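Side-chain contacts in sortase family protein (Clostridium perfringens, PDB 6IXZ), which probably acts as a class C sortase, a cysteine transpeptidase that joins pilin subunits covalently at the cell surface: residues A109-A114 and L118-D123; F131-L136 and D165-L170; D156-S161 and T179-V184. All coordinates share one frame; numbering follows the deposited sequence.

Contact 1: A109-A114 and L118-D123; sequences AHTGLA and LFTDID
Ala-109 presses its CB against the root of Phe-119, 3.7 Å from Phe-119 CB, and the same methyl meets the ring obliquely through Phe-119 CD2. Leu-118 closes in beside it, with Leu-118 CB 4.1 Å from Ala-109 CB. Ala-109 is the last residue of strand 103-109, and its backbone is hydrogen-bonded to Leu-170 of the neighbouring strand 165-173. His-110, predicted to be the proton donor/acceptor of the active site, comes next. Its side chain touches Cys-172, the predicted acyl-thioester residue, as expected of the histidine-cysteine pair of a sortase, whose fold is an eight-stranded beta-barrel. His-110 is also the N-cap of the short helix 111-114, and its carbonyl accepts the amide of Ala-114. Within that helix Thr-111 divides its two branches. Its CG2, anti to the carbonyl carbon, slides past Leu-118 and lies 3.2 Å from Thr-120 OG1, while its hydroxyl sits between the backbone N and the carbonyl carbon (chi1 69°) and reaches a water 2.7 Å from Thr-111 OG1. That water donates to Thr-120 OG1 at 2.8 Å. Thr-120 OG1 is also hydrogen-bonded to the carbonyl of Lys-117, so the same oxygen has a backbone and a solvent partner. At the helix end, Ala-114 CB is squeezed against Leu-118 CD1 at 3.4 Å, tighter than usual van der Waals contact.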
ATOM      1  N   ALA A 109       4.442   2.401   6.909  1.00 15.75           N
ATOM      2  CA  ALA A 109       3.932   2.302   8.259  1.00 19.62           C
ATOM      3  C   ALA A 109       4.953   2.919   9.167  1.00 17.90           C
ATOM      4  O   ALA A 109       6.130   2.605   9.037  1.00 19.28           O
ATOM      5  CB  ALA A 109       3.745   0.850   8.654  1.00 21.63           C
ATOM      6  N   HIS A 110       4.505   3.784  10.075  1.00 16.59           N
ATOM      7  CA  HIS A 110       5.388   4.411  11.077  1.00 18.62           C
ATOM      8  C   HIS A 110       4.796   4.276  12.488  1.00 16.62           C
ATOM      9  O   HIS A 110       3.937   5.042  12.852  1.00 19.29           O
ATOM     10  CB  HIS A 110       5.644   5.902  10.763  1.00 16.91           C
ATOM     11  CG  HIS A 110       6.882   6.451  11.407  1.00 18.06           C
ATOM     12  ND1 HIS A 110       7.295   6.078  12.664  1.00 18.52           N
ATOM     13  CD2 HIS A 110       7.831   7.297  10.941  1.00 22.78           C
ATOM     14  CE1 HIS A 110       8.416   6.703  12.965  1.00 21.09           C
ATOM     15  NE2 HIS A 110       8.795   7.403  11.912  1.00 22.31           N
ATOM     16  N   THR A 111       5.276   3.306  13.268  1.00 17.43           N
ATOM     17  CA  THR A 111       4.710   3.025  14.576  1.00 18.05           C
ATOM     18  C   THR A 111       5.149   4.076  15.615  1.00 18.98           C
ATOM     19  O   THR A 111       4.408   4.388  16.525  1.00 17.45           O
ATOM     20  CB  THR A 111       5.051   1.618  15.100  1.00 22.00           C
ATOM     21  OG1 THR A 111       6.442   1.527  15.421  1.00 36.17           O
ATOM     22  CG2 THR A 111       4.671   0.534  14.129  1.00 16.20           C
ATOM     23  N   GLY A 112       6.288   4.709  15.400  1.00 23.32           N
ATOM     24  CA  GLY A 112       6.664   5.885  16.207  1.00 24.03           C
ATOM     25  C   GLY A 112       5.652   7.011  16.179  1.00 23.32           C
ATOM     26  O   GLY A 112       5.481   7.714  17.168  1.00 20.42           O
ATOM     27  N   LEU A 113       5.060   7.267  15.009  1.00 22.84           N
ATOM     28  CA  LEU A 113       3.977   8.250  14.884  1.00 23.61           C
ATOM     29  C   LEU A 113       2.593   7.705  15.289  1.00 24.50           C
ATOM     30  O   LEU A 113       1.740   8.429  15.840  1.00 20.26           O
ATOM     31  CB  LEU A 113       3.913   8.755  13.430  1.00 20.94           C
ATOM     32  CG  LEU A 113       5.019   9.715  13.020  1.00 21.94           C
ATOM     33  CD1 LEU A 113       5.020   9.912  11.514  1.00 22.17           C
ATOM     34  CD2 LEU A 113       4.889  11.057  13.742  1.00 23.06           C
ATOM     35  N   ALA A 114       2.323   6.480  14.839  1.00 22.30           N
ATOM     36  CA  ALA A 114       1.046   5.852  15.046  1.00 17.96           C
ATOM     37  C   ALA A 114       0.828   5.362  16.479  1.00 19.33           C
ATOM     38  O   ALA A 114      -0.306   5.258  16.925  1.00 15.45           O
ATOM     39  CB  ALA A 114       0.878   4.707  14.070  1.00 16.47           C
ATOM     40  N   LEU A 118       1.127  -1.735  13.842  1.00 21.52           N
ATOM     41  CA  LEU A 118       1.027  -1.628  12.371  1.00 20.06           C
ATOM     42  C   LEU A 118       1.826  -2.711  11.637  1.00 17.37           C
ATOM     43  O   LEU A 118       1.363  -3.855  11.564  1.00 17.82           O
ATOM     44  CB  LEU A 118       1.401  -0.215  11.885  1.00 24.81           C
ATOM     45  CG  LEU A 118       0.535   0.945  12.411  1.00 23.64           C
ATOM     46  CD1 LEU A 118       0.913   2.264  11.739  1.00 25.64           C
ATOM     47  CD2 LEU A 118      -0.928   0.687  12.218  1.00 22.83           C
ATOM     48  N   PHE A 119       2.935  -2.354  10.983  1.00 17.17           N
ATOM     49  CA  PHE A 119       3.704  -3.332  10.209  1.00 17.65           C
ATOM     50  C   PHE A 119       4.922  -3.842  10.961  1.00 17.36           C
ATOM     51  O   PHE A 119       5.845  -4.409  10.341  1.00 19.33           O
ATOM     52  CB  PHE A 119       4.191  -2.771   8.870  1.00 19.84           C
ATOM     53  CG  PHE A 119       3.169  -2.763   7.777  1.00 19.33           C
ATOM     54  CD1 PHE A 119       1.986  -3.474   7.880  1.00 20.60           C
ATOM     55  CD2 PHE A 119       3.483  -2.169   6.562  1.00 18.78           C
ATOM     56  CE1 PHE A 119       1.072  -3.467   6.844  1.00 20.68           C
ATOM     57  CE2 PHE A 119       2.564  -2.133   5.530  1.00 18.52           C
ATOM     58  CZ  PHE A 119       1.368  -2.819   5.656  1.00 19.79           C
ATOM     59  N   THR A 120       4.958  -3.628  12.273  1.00 14.42           N
ATOM     60  CA  THR A 120       6.123  -4.051  13.073  1.00 17.99           C
ATOM     61  C   THR A 120       6.521  -5.511  12.863  1.00 21.08           C
ATOM     62  O   THR A 120       7.688  -5.810  12.588  1.00 21.66           O
ATOM     63  CB  THR A 120       5.904  -3.767  14.567  1.00 19.92           C
ATOM     64  OG1 THR A 120       5.903  -2.338  14.779  1.00 21.74           O
ATOM     65  CG2 THR A 120       6.995  -4.421  15.428  1.00 23.33           C
ATOM     66  N   ASP A 121       5.538  -6.406  12.873  1.00 20.24           N
ATOM     67  CA  ASP A 121       5.826  -7.825  12.783  1.00 20.67           C
ATOM     68  C   ASP A 121       6.184  -8.335  11.369  1.00 24.00           C
ATOM     69  O   ASP A 121       6.371  -9.546  11.183  1.00 24.36           O
ATOM     70  CB  ASP A 121       4.644  -8.612  13.350  1.00 19.69           C
ATOM     71  CG  ASP A 121       4.565  -8.515  14.870  1.00 21.53           C
ATOM     72  OD1 ASP A 121       5.573  -8.133  15.510  1.00 24.76           O
ATOM     73  OD2 ASP A 121       3.503  -8.783  15.434  1.00 25.42           O
ATOM     74  N   ILE A 122       6.276  -7.446  10.368  1.00 21.59           N
ATOM     75  CA  ILE A 122       6.737  -7.886   9.044  1.00 19.11           C
ATOM     76  C   ILE A 122       8.190  -8.290   9.083  1.00 18.85           C
ATOM     77  O   ILE A 122       8.643  -9.001   8.194  1.00 22.45           O
ATOM     78  CB  ILE A 122       6.492  -6.898   7.874  1.00 17.65           C
ATOM     79  CG1 ILE A 122       7.426  -5.679   7.952  1.00 16.96           C
ATOM     80  CG2 ILE A 122       5.019  -6.538   7.817  1.00 17.68           C
ATOM     81  CD1 ILE A 122       7.310  -4.753   6.764  1.00 15.70           C
ATOM     82  N   ASP A 123       8.831  -8.050  10.215  1.00 20.10           N
ATOM     83  CA  ASP A 123      10.155  -8.571  10.416  1.00 23.27           C
ATOM     84  C   ASP A 123      10.174 -10.081  10.718  1.00 23.78           C
ATOM     85  O   ASP A 123      11.226 -10.710  10.599  1.00 18.71           O
ATOM     86  CB  ASP A 123      10.895  -7.756  11.461  1.00 25.46           C
ATOM     87  CG  ASP A 123      10.495  -8.116  12.850  1.00 27.70           C
ATOM     88  OD1 ASP A 123       9.365  -8.602  13.033  1.00 24.55           O
ATOM     89  OD2 ASP A 123      11.312  -7.909  13.750  1.00 29.90           O
TER
HETATM   90  O   HOH W   1       7.888  -0.448  14.208  1.00 23.59           O

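Contact 2: F131-L136 and D165-L170; sequences FYLHIL and DYVTLL
Phe-131 supplies most of the surface on its side of the contact, and Val-167 and Leu-169 share the other. Leu-169 approaches the aromatic ring from the opposite direction and lays its CD1 over one face, 4.0 Å from the centroid of the Phe-131 ring and 15° off the normal, which makes a CH-pi contact. The methyl is displaced toward the CD2-CE2 side, with Leu-169 CD1 3.9 Å from Phe-131 CD2. Phe-131 takes the crowded first torsion (chi1 60°), its CG between the backbone N and the carbonyl carbon, and from there the ring extends to strand 165-170. Its far edge meets Val-167: Val-167 O lies near the ring plane, 3.8 Å from Phe-131 CZ, and Val-167 CG1 is 4.1 Å from Phe-131 CE1. The second branch, Val-167 CG2, meets Leu-133 CD1 tip to tip at 4.0 Å. The two strands are not neighbours in the sheet. Their axes stay 10.4 Å apart at an angle of 102°, and the side chains bridge the interior of the sortase barrel, where Tyr-142 and Leu-107 also touch Val-167. With no hydrogen bond crossing between the segments, cohesion here rests on dispersion and the fit of one ring among branched aliphatic groups.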
ATOM      1  N   PHE A 131       0.446 -12.047   1.550  1.00 23.00           N
ATOM      2  CA  PHE A 131      -0.443 -11.022   2.039  1.00 21.77           C
ATOM      3  C   PHE A 131      -1.450 -10.628   0.983  1.00 18.47           C
ATOM      4  O   PHE A 131      -1.266 -10.865  -0.212  1.00 19.43           O
ATOM      5  CB  PHE A 131       0.361  -9.809   2.540  1.00 20.37           C
ATOM      6  CG  PHE A 131       1.217  -9.170   1.503  1.00 19.84           C
ATOM      7  CD1 PHE A 131       0.706  -8.174   0.694  1.00 21.30           C
ATOM      8  CD2 PHE A 131       2.546  -9.507   1.379  1.00 18.93           C
ATOM      9  CE1 PHE A 131       1.522  -7.487  -0.177  1.00 18.16           C
ATOM     10  CE2 PHE A 131       3.356  -8.834   0.491  1.00 18.68           C
ATOM     11  CZ  PHE A 131       2.849  -7.815  -0.273  1.00 17.26           C
ATOM     12  N   TYR A 132      -2.573 -10.112   1.444  1.00 18.00           N
ATOM     13  CA  TYR A 132      -3.703  -9.909   0.587  1.00 19.18           C
ATOM     14  C   TYR A 132      -4.072  -8.451   0.667  1.00 21.40           C
ATOM     15  O   TYR A 132      -4.008  -7.858   1.742  1.00 19.93           O
ATOM     16  CB  TYR A 132      -4.876 -10.756   1.066  1.00 22.09           C
ATOM     17  CG  TYR A 132      -4.599 -12.244   1.104  1.00 25.20           C
ATOM     18  CD1 TYR A 132      -4.526 -12.986  -0.067  1.00 28.34           C
ATOM     19  CD2 TYR A 132      -4.498 -12.924   2.320  1.00 29.39           C
ATOM     20  CE1 TYR A 132      -4.300 -14.357  -0.037  1.00 27.40           C
ATOM     21  CE2 TYR A 132      -4.286 -14.295   2.362  1.00 31.12           C
ATOM     22  CZ  TYR A 132      -4.169 -15.009   1.181  1.00 34.86           C
ATOM     23  OH  TYR A 132      -4.015 -16.392   1.220  1.00 34.12           O
ATOM     24  N   LEU A 133      -4.416  -7.885  -0.481  1.00 22.78           N
ATOM     25  CA  LEU A 133      -4.936  -6.531  -0.568  1.00 22.31           C
ATOM     26  C   LEU A 133      -6.387  -6.579  -1.011  1.00 23.65           C
ATOM     27  O   LEU A 133      -6.732  -7.252  -1.987  1.00 23.01           O
ATOM     28  CB  LEU A 133      -4.138  -5.721  -1.597  1.00 25.20           C
ATOM     29  CG  LEU A 133      -2.650  -5.567  -1.322  1.00 24.68           C
ATOM     30  CD1 LEU A 133      -2.041  -4.536  -2.247  1.00 25.21           C
ATOM     31  CD2 LEU A 133      -2.444  -5.172   0.125  1.00 28.91           C
ATOM     32  N   HIS A 134      -7.181  -5.708  -0.406  1.00 21.54           N
ATOM     33  CA  HIS A 134      -8.589  -5.539  -0.748  1.00 20.95           C
ATOM     34  C   HIS A 134      -8.868  -4.090  -1.073  1.00 20.30           C
ATOM     35  O   HIS A 134      -9.010  -3.281  -0.163  1.00 22.35           O
ATOM     36  CB  HIS A 134      -9.427  -5.980   0.453  1.00 19.92           C
ATOM     37  CG  HIS A 134      -9.325  -7.442   0.722  1.00 22.81           C
ATOM     38  ND1 HIS A 134      -9.830  -8.375  -0.152  1.00 25.27           N
ATOM     39  CD2 HIS A 134      -8.615  -8.135   1.638  1.00 25.58           C
ATOM     40  CE1 HIS A 134      -9.558  -9.584   0.296  1.00 25.18           C
ATOM     41  NE2 HIS A 134      -8.811  -9.466   1.373  1.00 26.26           N
ATOM     42  N   ILE A 135      -8.820  -3.732  -2.361  1.00 20.04           N
ATOM     43  CA  ILE A 135      -8.667  -2.338  -2.768  1.00 19.65           C
ATOM     44  C   ILE A 135      -9.668  -2.056  -3.887  1.00 26.79           C
ATOM     45  O   ILE A 135      -9.648  -2.726  -4.917  1.00 30.25           O
ATOM     46  CB  ILE A 135      -7.250  -2.079  -3.303  1.00 23.80           C
ATOM     47  CG1 ILE A 135      -6.202  -2.405  -2.223  1.00 22.00           C
ATOM     48  CG2 ILE A 135      -7.128  -0.661  -3.843  1.00 24.05           C
ATOM     49  CD1 ILE A 135      -5.911  -1.289  -1.253  1.00 21.40           C
ATOM     50  N   LEU A 136     -10.625  -1.170  -3.628  1.00 30.90           N
ATOM     51  CA  LEU A 136     -11.682  -0.859  -4.594  1.00 31.93           C
ATOM     52  C   LEU A 136     -12.259  -2.132  -5.229  1.00 28.37           C
ATOM     53  O   LEU A 136     -12.357  -2.241  -6.456  1.00 30.57           O
ATOM     54  CB  LEU A 136     -11.155   0.102  -5.673  1.00 30.69           C
ATOM     55  CG  LEU A 136     -10.966   1.572  -5.278  1.00 37.11           C
ATOM     56  CD1 LEU A 136     -10.872   1.767  -3.777  1.00 36.77           C
ATOM     57  CD2 LEU A 136      -9.754   2.171  -5.958  1.00 38.45           C
ATOM     58  N   ASP A 165       4.824  -7.052 -11.132  1.00 20.84           N
ATOM     59  CA  ASP A 165       3.729  -6.530 -10.345  1.00 22.48           C
ATOM     60  C   ASP A 165       4.101  -6.712  -8.863  1.00 21.17           C
ATOM     61  O   ASP A 165       4.045  -7.827  -8.318  1.00 18.22           O
ATOM     62  CB  ASP A 165       2.421  -7.271 -10.705  1.00 23.32           C
ATOM     63  CG  ASP A 165       1.221  -6.776  -9.901  1.00 24.49           C
ATOM     64  OD1 ASP A 165       0.067  -7.039 -10.297  1.00 22.42           O
ATOM     65  OD2 ASP A 165       1.431  -6.099  -8.880  1.00 24.37           O
ATOM     66  N   TYR A 166       4.610  -5.638  -8.246  1.00 18.25           N
ATOM     67  CA  TYR A 166       5.167  -5.721  -6.895  1.00 20.16           C
ATOM     68  C   TYR A 166       4.381  -4.800  -5.963  1.00 20.71           C
ATOM     69  O   TYR A 166       3.959  -3.699  -6.364  1.00 21.04           O
ATOM     70  CB  TYR A 166       6.639  -5.255  -6.833  1.00 20.01           C
ATOM     71  CG  TYR A 166       7.700  -6.160  -7.451  1.00 21.55           C
ATOM     72  CD1 TYR A 166       7.572  -7.553  -7.455  1.00 21.29           C
ATOM     73  CD2 TYR A 166       8.799  -5.600  -8.100  1.00 21.17           C
ATOM     74  CE1 TYR A 166       8.554  -8.354  -8.037  1.00 24.28           C
ATOM     75  CE2 TYR A 166       9.786  -6.389  -8.673  1.00 26.73           C
ATOM     76  CZ  TYR A 166       9.668  -7.767  -8.615  1.00 23.99           C
ATOM     77  OH  TYR A 166      10.650  -8.551  -9.156  1.00 26.70           O
ATOM     78  N   VAL A 167       4.277  -5.225  -4.708  1.00 19.77           N
ATOM     79  CA  VAL A 167       3.938  -4.342  -3.597  1.00 18.24           C
ATOM     80  C   VAL A 167       5.017  -4.527  -2.536  1.00 21.03           C
ATOM     81  O   VAL A 167       5.340  -5.663  -2.139  1.00 20.90           O
ATOM     82  CB  VAL A 167       2.547  -4.651  -3.047  1.00 18.20           C
ATOM     83  CG1 VAL A 167       2.248  -3.832  -1.799  1.00 18.45           C
ATOM     84  CG2 VAL A 167       1.506  -4.421  -4.130  1.00 20.93           C
ATOM     85  N   THR A 168       5.619  -3.414  -2.115  1.00 18.81           N
ATOM     86  CA  THR A 168       6.525  -3.426  -0.974  1.00 16.53           C
ATOM     87  C   THR A 168       5.845  -2.927   0.317  1.00 18.26           C
ATOM     88  O   THR A 168       5.082  -1.926   0.330  1.00 17.47           O
ATOM     89  CB  THR A 168       7.832  -2.646  -1.251  1.00 19.07           C
ATOM     90  OG1 THR A 168       8.633  -3.316  -2.246  1.00 24.46           O
ATOM     91  CG2 THR A 168       8.658  -2.528   0.016  1.00 19.81           C
ATOM     92  N   LEU A 169       6.015  -3.709   1.376  1.00 19.57           N
ATOM     93  CA  LEU A 169       5.618  -3.290   2.725  1.00 18.66           C
ATOM     94  C   LEU A 169       6.825  -2.640   3.380  1.00 18.33           C
ATOM     95  O   LEU A 169       7.923  -3.138   3.266  1.00 21.17           O
ATOM     96  CB  LEU A 169       5.163  -4.499   3.537  1.00 19.49           C
ATOM     97  CG  LEU A 169       4.137  -5.371   2.800  1.00 18.08           C
ATOM     98  CD1 LEU A 169       3.685  -6.521   3.674  1.00 19.79           C
ATOM     99  CD2 LEU A 169       2.976  -4.516   2.347  1.00 18.69           C
ATOM    100  N   LEU A 170       6.633  -1.454   3.932  1.00 21.14           N
ATOM    101  CA  LEU A 170       7.739  -0.666   4.472  1.00 19.81           C
ATOM    102  C   LEU A 170       7.410  -0.305   5.914  1.00 17.82           C
ATOM    103  O   LEU A 170       6.341   0.242   6.198  1.00 13.86           O
ATOM    104  CB  LEU A 170       7.914   0.573   3.621  1.00 19.31           C
ATOM    105  CG  LEU A 170       8.998   1.584   3.930  1.00 17.94           C
ATOM    106  CD1 LEU A 170       9.134   2.478   2.715  1.00 19.05           C
ATOM    107  CD2 LEU A 170       8.589   2.397   5.162  1.00 19.55           C
TER

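Contact 3: D156-S161 and T179-V184; sequences DELKIS and TERLLV
Leu-158 and Leu-183 cross at about a right angle where the loop joining strands 138-150 and 165-173 folds back over strand 180-188 of the sortase beta-barrel. Their methyls carry the contact: Leu-158 CD2 lies 4.1 Å from Leu-183 CD2 and equally far from Leu-183 CD1. The same CD1 of Leu-183 also touches the aliphatic root of Glu-157, 4.1 Å from Glu-157 CB. Beyond that carbon the glutamate bends at chi2 (-64°) and leads its carboxylate away, where OE2 is hydrogen-bonded to Gln-146 on the adjoining strand 138-150. Its polar end is thus tied to the sheet while only its CB joins the leucine cluster. Further out, Leu-91 and Val-106 pack on Leu-158, and Leu-170 touches both Leu-183 and Arg-181; backbone bonds from Leu-183 to Lys-148 and from Arg-181 to Val-150 hold the strand in place. Arg-181 lies about 6 Å, side chain to side chain, from the predicted nucleophile Cys-172, a place consistent with the arginine that accompanies cysteine and histidine in sortase active sites. Bent at chi2 and chi3, it passes obliquely by Leu-158, with Arg-181 NH1 3.9 Å from Leu-158 CD1.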
ATOM      1  N   ASP A 156      16.238   2.799  -4.421  1.00 40.39           N
ATOM      2  CA  ASP A 156      16.339   1.997  -5.627  1.00 39.86           C
ATOM      3  C   ASP A 156      15.369   0.821  -5.632  1.00 34.76           C
ATOM      4  O   ASP A 156      14.877   0.424  -6.688  1.00 35.77           O
ATOM      5  CB  ASP A 156      17.767   1.478  -5.806  1.00 42.83           C
ATOM      6  CG  ASP A 156      18.727   2.554  -6.302  1.00 41.51           C
ATOM      7  OD1 ASP A 156      18.266   3.631  -6.741  1.00 44.36           O
ATOM      8  OD2 ASP A 156      19.949   2.311  -6.247  1.00 39.19           O
ATOM      9  N   GLU A 157      15.222   0.166  -4.487  1.00 35.56           N
ATOM     10  CA  GLU A 157      14.419  -1.058  -4.413  1.00 35.72           C
ATOM     11  C   GLU A 157      12.922  -0.732  -4.350  1.00 30.95           C
ATOM     12  O   GLU A 157      12.083  -1.630  -4.281  1.00 31.80           O
ATOM     13  CB  GLU A 157      14.822  -1.899  -3.197  1.00 34.07           C
ATOM     14  CG  GLU A 157      16.231  -2.476  -3.278  1.00 35.81           C
ATOM     15  CD  GLU A 157      16.400  -3.467  -4.410  1.00 38.61           C
ATOM     16  OE1 GLU A 157      17.560  -3.696  -4.805  1.00 46.67           O
ATOM     17  OE2 GLU A 157      15.385  -3.984  -4.945  1.00 36.76           O
ATOM     18  N   LEU A 158      12.607   0.555  -4.408  1.00 22.91           N
ATOM     19  CA  LEU A 158      11.232   1.023  -4.466  1.00 28.81           C
ATOM     20  C   LEU A 158      10.766   1.370  -5.881  1.00 30.02           C
ATOM     21  O   LEU A 158       9.589   1.699  -6.089  1.00 29.39           O
ATOM     22  CB  LEU A 158      11.070   2.254  -3.581  1.00 26.48           C
ATOM     23  CG  LEU A 158      11.300   2.047  -2.086  1.00 27.52           C
ATOM     24  CD1 LEU A 158      10.935   3.340  -1.368  1.00 26.24           C
ATOM     25  CD2 LEU A 158      10.485   0.877  -1.546  1.00 24.54           C
ATOM     26  N   LYS A 159      11.694   1.351  -6.833  1.00 29.56           N
ATOM     27  CA  LYS A 159      11.394   1.681  -8.235  1.00 30.80           C
ATOM     28  C   LYS A 159      10.497   0.631  -8.894  1.00 29.18           C
ATOM     29  O   LYS A 159      10.495  -0.523  -8.505  1.00 25.91           O
ATOM     30  CB  LYS A 159      12.684   1.777  -9.048  1.00 29.47           C
ATOM     31  CG  LYS A 159      13.561   2.964  -8.655  1.00 34.74           C
ATOM     32  CD  LYS A 159      14.911   2.910  -9.355  1.00 37.67           C
ATOM     33  CE  LYS A 159      15.819   4.054  -8.915  1.00 43.37           C
ATOM     34  NZ  LYS A 159      15.221   5.383  -9.211  1.00 42.19           N
ATOM     35  N   ILE A 160       9.802   1.029  -9.952  1.00 27.26           N
ATOM     36  CA  ILE A 160       9.020   0.074 -10.723  1.00 27.84           C
ATOM     37  C   ILE A 160       9.995  -0.820 -11.501  1.00 29.50           C
ATOM     38  O   ILE A 160      11.079  -0.364 -11.865  1.00 31.48           O
ATOM     39  CB  ILE A 160       8.050   0.813 -11.642  1.00 26.06           C
ATOM     40  CG1 ILE A 160       7.053   1.584 -10.786  1.00 23.51           C
ATOM     41  CG2 ILE A 160       7.284  -0.159 -12.547  1.00 26.08           C
ATOM     42  CD1 ILE A 160       6.418   2.747 -11.497  1.00 26.66           C
ATOM     43  N   SER A 161       9.711  -2.115 -11.550  1.00 27.30           N
ATOM     44  CA  SER A 161      10.490  -3.037 -12.384  1.00 30.22           C
ATOM     45  C   SER A 161       9.658  -3.422 -13.602  1.00 26.61           C
ATOM     46  O   SER A 161       8.470  -3.783 -13.452  1.00 21.74           O
ATOM     47  CB  SER A 161      10.870  -4.305 -11.610  1.00 33.18           C
ATOM     48  OG  SER A 161      11.789  -4.042 -10.560  1.00 32.33           O
ATOM     49  N   THR A 179      15.457   4.334  12.469  1.00 24.21           N
ATOM     50  CA  THR A 179      16.592   4.961  11.850  1.00 33.27           C
ATOM     51  C   THR A 179      16.823   4.367  10.453  1.00 36.26           C
ATOM     52  O   THR A 179      17.425   5.008   9.578  1.00 30.22           O
ATOM     53  CB  THR A 179      17.797   4.786  12.793  1.00 34.51           C
ATOM     54  OG1 THR A 179      18.399   6.062  13.049  1.00 43.63           O
ATOM     55  CG2 THR A 179      18.776   3.813  12.258  1.00 36.88           C
ATOM     56  N   GLU A 180      16.214   3.201  10.212  1.00 31.87           N
ATOM     57  CA  GLU A 180      16.122   2.630   8.867  1.00 31.93           C
ATOM     58  C   GLU A 180      14.669   2.365   8.471  1.00 26.07           C
ATOM     59  O   GLU A 180      13.732   2.667   9.235  1.00 25.40           O
ATOM     60  CB  GLU A 180      16.889   1.313   8.781  1.00 33.40           C
ATOM     61  CG  GLU A 180      17.848   1.071   9.920  1.00 44.77           C
ATOM     62  CD  GLU A 180      19.283   1.145   9.474  1.00 51.99           C
ATOM     63  OE1 GLU A 180      19.666   2.176   8.870  1.00 52.56           O
ATOM     64  OE2 GLU A 180      20.016   0.168   9.735  1.00 55.78           O
ATOM     65  N   ARG A 181      14.525   1.792   7.275  1.00 25.25           N
ATOM     66  CA  ARG A 181      13.283   1.202   6.766  1.00 21.70           C
ATOM     67  C   ARG A 181      13.555  -0.244   6.414  1.00 22.22           C
ATOM     68  O   ARG A 181      14.488  -0.524   5.660  1.00 23.17           O
ATOM     69  CB  ARG A 181      12.868   1.863   5.460  1.00 24.09           C
ATOM     70  CG  ARG A 181      12.704   3.362   5.472  1.00 27.94           C
ATOM     71  CD  ARG A 181      13.062   3.870   4.080  1.00 36.43           C
ATOM     72  NE  ARG A 181      12.013   4.722   3.554  1.00 39.63           N
ATOM     73  CZ  ARG A 181      12.022   5.268   2.350  1.00 37.93           C
ATOM     74  NH1 ARG A 181      13.035   5.027   1.515  1.00 39.66           N
ATOM     75  NH2 ARG A 181      10.983   6.007   1.972  1.00 35.24           N
ATOM     76  N   LEU A 182      12.733  -1.144   6.951  1.00 20.81           N
ATOM     77  CA  LEU A 182      12.664  -2.533   6.505  1.00 20.86           C
ATOM     78  C   LEU A 182      11.642  -2.675   5.390  1.00 20.81           C
ATOM     79  O   LEU A 182      10.508  -2.194   5.500  1.00 20.52           O
ATOM     80  CB  LEU A 182      12.294  -3.429   7.693  1.00 21.83           C
ATOM     81  CG  LEU A 182      11.895  -4.883   7.398  1.00 24.15           C
ATOM     82  CD1 LEU A 182      13.106  -5.686   6.938  1.00 25.63           C
ATOM     83  CD2 LEU A 182      11.321  -5.503   8.661  1.00 24.09           C
ATOM     84  N   LEU A 183      12.079  -3.267   4.286  1.00 18.56           N
ATOM     85  CA  LEU A 183      11.271  -3.410   3.084  1.00 18.96           C
ATOM     86  C   LEU A 183      10.968  -4.872   2.934  1.00 20.90           C
ATOM     87  O   LEU A 183      11.878  -5.695   3.015  1.00 25.75           O
ATOM     88  CB  LEU A 183      12.066  -2.983   1.843  1.00 16.52           C
ATOM     89  CG  LEU A 183      12.620  -1.561   1.869  1.00 19.65           C
ATOM     90  CD1 LEU A 183      13.314  -1.236   0.553  1.00 19.05           C
ATOM     91  CD2 LEU A 183      11.501  -0.560   2.157  1.00 20.19           C
ATOM     92  N   VAL A 184       9.705  -5.199   2.696  1.00 18.84           N
ATOM     93  CA  VAL A 184       9.313  -6.592   2.427  1.00 18.45           C
ATOM     94  C   VAL A 184       8.542  -6.608   1.118  1.00 19.67           C
ATOM     95  O   VAL A 184       7.387  -6.167   1.076  1.00 18.92           O
ATOM     96  CB  VAL A 184       8.439  -7.166   3.581  1.00 17.60           C
ATOM     97  CG1 VAL A 184       7.977  -8.577   3.266  1.00 19.14           C
ATOM     98  CG2 VAL A 184       9.211  -7.152   4.897  1.00 20.49           C
TER

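Contact 2 is the most deeply placed of the three: all its touching residues are buried, and its centre is about 5 Å from that of the chain. Contacts 1 and 3, each about 13 Å from the chain centre, are partly buried; contact 1 holds His-110 itself, and contact 3 comes near the predicted site through Arg-181. Their chemistry follows: contact 2 is aliphatic and aromatic, contact 1 adds a water between two hydroxyls, and contact 3 sets leucines beside charged chains. Contacts 2 and 3 share a sheet, since strands 165-173 and 180-188 are neighbours, joined for instance by Leu-169 O and Val-184 N at 2.8 Å. Ile-122 of contact 1 packs on both, through Leu-169 and Val-184.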